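Local coordinates for monomethylamine methyltransferase MtmB1 (Methanosarcina barkeri, PDB 1NTH), which transfers the methyl group of monomethylamine to the corrinoid cofactor of its partner protein MtmC, a step in methanogenesis from methylamine, at residues A[241-244]-A[245-248]; A[394-397]-A[398-402]. One frame throughout, in Å; residues are numbered along the deposited sequence. Where two conformers were deposited one is given.

Contact 1 of 2, residues A[241-244]-A[245-248]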
loop_
_atom_site.group_PDB
_atom_site.type_symbol
_atom_site.label_atom_id
_atom_site.label_comp_id
_atom_site.label_asym_id
_atom_site.label_seq_id
_atom_site.Cartn_x
_atom_site.Cartn_y
_atom_site.Cartn_z
ATOM N N ASP A 241 23.288 -23.183 3.036
ATOM C CA ASP A 241 21.889 -22.802 3.228
ATOM C C ASP A 241 21.830 -21.361 3.740
ATOM O O ASP A 241 21.025 -20.554 3.269
ATOM C CB ASP A 241 21.212 -23.735 4.239
ATOM C CG ASP A 241 20.460 -24.876 3.571
ATOM O OD1 ASP A 241 20.906 -25.343 2.502
ATOM O OD2 ASP A 241 19.425 -25.314 4.124
ATOM N N ALA A 242 22.695 -21.038 4.698
ATOM C CA ALA A 242 22.732 -19.695 5.269
ATOM C C ALA A 242 23.086 -18.648 4.216
ATOM O O ALA A 242 22.537 -17.545 4.212
ATOM C CB ALA A 242 23.740 -19.641 6.415
ATOM N N ILE A 243 24.005 -18.996 3.323
ATOM C CA ILE A 243 24.432 -18.078 2.272
ATOM C C ILE A 243 23.277 -17.719 1.330
ATOM O O ILE A 243 23.155 -16.568 0.894
ATOM C CB ILE A 243 25.612 -18.688 1.465
ATOM C CG1 ILE A 243 26.796 -18.949 2.404
ATOM C CG2 ILE A 243 26.033 -17.749 0.347
ATOM C CD1 ILE A 243 27.301 -17.721 3.136
ATOM N N SER A 244 22.430 -18.697 1.017
ATOM C CA SER A 244 21.281 -18.440 0.149
ATOM C C SER A 244 20.231 -17.632 0.898
ATOM O O SER A 244 19.567 -16.779 0.313
ATOM C CB SER A 244 20.664 -19.751 -0.346
ATOM O OG SER A 244 21.417 -20.272 -1.424
ATOM N N VAL A 245 20.077 -17.900 2.190
ATOM C CA VAL A 245 19.104 -17.161 2.991
ATOM C C VAL A 245 19.508 -15.688 3.046
ATOM O O VAL A 245 18.658 -14.792 2.964
ATOM C CB VAL A 245 19.001 -17.739 4.420
ATOM C CG1 VAL A 245 18.198 -16.804 5.310
ATOM C CG2 VAL A 245 18.324 -19.102 4.373
ATOM N N ILE A 246 20.807 -15.434 3.174
ATOM C CA ILE A 246 21.312 -14.066 3.214
ATOM C C ILE A 246 20.967 -13.333 1.918
ATOM O O ILE A 246 20.543 -12.178 1.944
ATOM C CB ILE A 246 22.846 -14.045 3.409
ATOM C CG1 ILE A 246 23.185 -14.491 4.835
ATOM C CG2 ILE A 246 23.395 -12.645 3.130
ATOM C CD1 ILE A 246 24.624 -14.966 5.005
ATOM N N ALA A 247 21.150 -14.006 0.784
ATOM C CA ALA A 247 20.853 -13.396 -0.512
ATOM C C ALA A 247 19.385 -13.000 -0.589
ATOM O O ALA A 247 19.034 -11.978 -1.180
ATOM C CB ALA A 247 21.184 -14.371 -1.635
ATOM N N HIS A 248 18.533 -13.830 -0.001
ATOM C CA HIS A 248 17.098 -13.577 0.014
ATOM C C HIS A 248 16.760 -12.354 0.870
ATOM O O HIS A 248 16.008 -11.472 0.437
ATOM C CB HIS A 248 16.371 -14.819 0.537
ATOM C CG HIS A 248 14.953 -14.565 0.939
ATOM N ND1 HIS A 248 14.531 -14.631 2.248
ATOM C CD2 HIS A 248 13.864 -14.236 0.205
ATOM C CE1 HIS A 248 13.239 -14.355 2.304
ATOM N NE2 HIS A 248 12.812 -14.112 1.078
#
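The flat peptide carbonyls of D241, A242, I243 and S244 each meet an N-H from one turn further on, and aliphatic branches press against two of the same oxygens. At A242 O the donor I246 N stands 2.9 Å away, tilted 22° out of the carbonyl plane, while CG1 of I246 approaches the same A242 O to 3.2 Å. The first torsion of I246 (chi1 -71°) sets CG1 beside its own backbone N, and CD1 continues backwards along the helix until it comes within 4.3 Å of CD1 of I243. V245 behaves alike: its N reaches D241 O at 3.0 Å, and its CG2 lies 3.3 Å from that same D241 O. The bond from A247 N to I243 O is longer, 3.3 Å, and its donor is tilted 31° from the carbonyl plane. H248 N to S244 O, at 3.1 Å, continues the alpha-helical i to i+4 pattern. These residues belong to helix 240-251, one of the outer helices of the TIM barrel, lying in the chain between the parallel strands 227-231 and 255-259. A242 and I246 face V230 of the first strand, where a small methyl and a branched chain fill the layer between helix and barrel. I243 and I246 also touch C9 of helix 9-18, whereas the small S244 and A247 let S173 and P174 of a second subunit come close. Of the polar groups, the D241 carboxylate accepts A210 N through OD2, and the H248 side chain, whose end leads away from residues 241-244, packs against I214 of its own chain and K181 of the second subunit.

Contact 2 of 2, residues A[394-397]-A[398-402]; sequences AGVE and ISEVN
A hydrophobic staple brackets the start of helix 398-410: V396, just before the N-cap residue E397, packs on V401 in the first turn. CG1 of V396 lies 3.8 Å from CG2 of V401, and the two short branched chains meet at an oblique angle. V396 turns CG1 away from its own N (chi1 178°), which also brings that methyl to 4.0 Å from CB of E400, so one methyl touches both residues. Valine suits both ends, being apolar and compact. Ahead of it G395 turns the chain after helix 380-393 with a positive phi of 86°, a conformation eased by the lack of a side chain. On the inner side, I398 and V401 pack on A358 of helix 343-359. N402 OD1 takes the backbone N-H groups of F51 and I52. E397 and E400 make the outer side acidic, which probably suits the positive end of the helix dipole. Both have two conformers, so the approach of their carboxylates in one pairing is doubtful. E397 O receives V401 N at 3.0 Å in its carbonyl plane while CG2 of V401 rests 3.3 Å from the same E397 O.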
loop_
_atom_site.group_PDB
_atom_site.type_symbol
_atom_site.label_atom_id
_atom_site.label_comp_id
_atom_site.label_asym_id
_atom_site.label_seq_id
_atom_site.Cartn_x
_atom_site.Cartn_y
_atom_site.Cartn_z
ATOM N N ALA A 394 21.686 0.766 33.562
ATOM C CA ALA A 394 22.063 1.871 32.688
ATOM C C ALA A 394 22.639 3.060 33.456
ATOM O O ALA A 394 22.034 3.548 34.408
ATOM C CB ALA A 394 20.857 2.319 31.859
ATOM N N GLY A 395 23.819 3.509 33.042
ATOM C CA GLY A 395 24.449 4.649 33.681
ATOM C C GLY A 395 25.300 4.368 34.908
ATOM O O GLY A 395 26.013 5.257 35.378
ATOM N N VAL A 396 25.236 3.152 35.436
ATOM C CA VAL A 396 26.022 2.811 36.619
ATOM C C VAL A 396 27.508 2.694 36.278
ATOM O O VAL A 396 27.876 2.188 35.218
ATOM C CB VAL A 396 25.535 1.484 37.249
ATOM C CG1 VAL A 396 26.397 1.124 38.454
ATOM C CG2 VAL A 396 24.078 1.619 37.673
ATOM N N GLU A 397 28.357 3.181 37.180
ATOM C CA GLU A 397 29.803 3.123 36.992
ATOM C C GLU A 397 30.242 1.678 36.788
ATOM O O GLU A 397 29.810 0.782 37.511
ATOM C CB GLU A 397 30.514 3.710 38.215
ATOM C CG GLU A 397 30.406 5.224 38.333
ATOM C CD GLU A 397 30.991 5.753 39.627
ATOM O OE1 GLU A 397 32.045 5.234 40.060
ATOM O OE2 GLU A 397 30.404 6.695 40.208
ATOM N N ILE A 398 31.111 1.458 35.808
ATOM C CA ILE A 398 31.587 0.115 35.501
ATOM C C ILE A 398 32.273 -0.583 36.676
ATOM O O ILE A 398 32.110 -1.788 36.864
ATOM C CB ILE A 398 32.540 0.142 34.286
ATOM C CG1 ILE A 398 31.784 0.655 33.056
ATOM C CG2 ILE A 398 33.109 -1.249 34.025
ATOM C CD1 ILE A 398 30.500 -0.110 32.741
ATOM N N SER A 399 33.038 0.164 37.466
ATOM C CA SER A 399 33.718 -0.436 38.611
ATOM C C SER A 399 32.680 -1.042 39.552
ATOM O O SER A 399 32.874 -2.133 40.088
ATOM C CB SER A 399 34.551 0.613 39.356
ATOM O OG SER A 399 33.726 1.626 39.904
ATOM N N GLU A 400 31.575 -0.330 39.744
ATOM C CA GLU A 400 30.504 -0.803 40.613
ATOM C C GLU A 400 29.795 -2.013 40.011
ATOM O O GLU A 400 29.397 -2.932 40.726
ATOM C CB GLU A 400 29.501 0.323 40.872
ATOM C CG GLU A 400 29.998 1.369 41.860
ATOM C CD GLU A 400 29.080 2.571 41.956
ATOM O OE1 GLU A 400 27.850 2.377 42.068
ATOM O OE2 GLU A 400 29.592 3.711 41.928
ATOM N N VAL A 401 29.639 -2.008 38.691
ATOM C CA VAL A 401 28.983 -3.114 38.007
ATOM C C VAL A 401 29.784 -4.403 38.184
ATOM O O VAL A 401 29.219 -5.455 38.484
ATOM C CB VAL A 401 28.820 -2.820 36.498
ATOM C CG1 VAL A 401 28.294 -4.055 35.778
ATOM C CG2 VAL A 401 27.865 -1.648 36.303
ATOM N N ASN A 402 31.100 -4.320 38.001
ATOM C CA ASN A 402 31.944 -5.500 38.152
ATOM C C ASN A 402 31.843 -6.089 39.556
ATOM O O ASN A 402 31.878 -7.309 39.728
ATOM C CB ASN A 402 33.402 -5.167 37.819
ATOM C CG ASN A 402 33.676 -5.198 36.327
ATOM O OD1 ASN A 402 33.337 -6.166 35.645
ATOM N ND2 ASN A 402 34.299 -4.145 35.814
#

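Overall arrangement
Contact 1 is buried and contact 2 lies at the surface, their centres 40 Å apart on opposite sides of the chain's centre and their nearest atoms about 32 Å apart. They share no element: the first lies wholly within helix 240-251, the second spans the loop after helix 380-393 and the start of helix 398-410. Four i to i+4 backbone bonds cross between the segments of contact 1, against one in contact 2, where the helix is only beginning. Apolar and small residues dominate contact 1, pressed between the barrel and a second subunit. Contact 2 meets no other chain; it has an apolar inner side and glutamates outside.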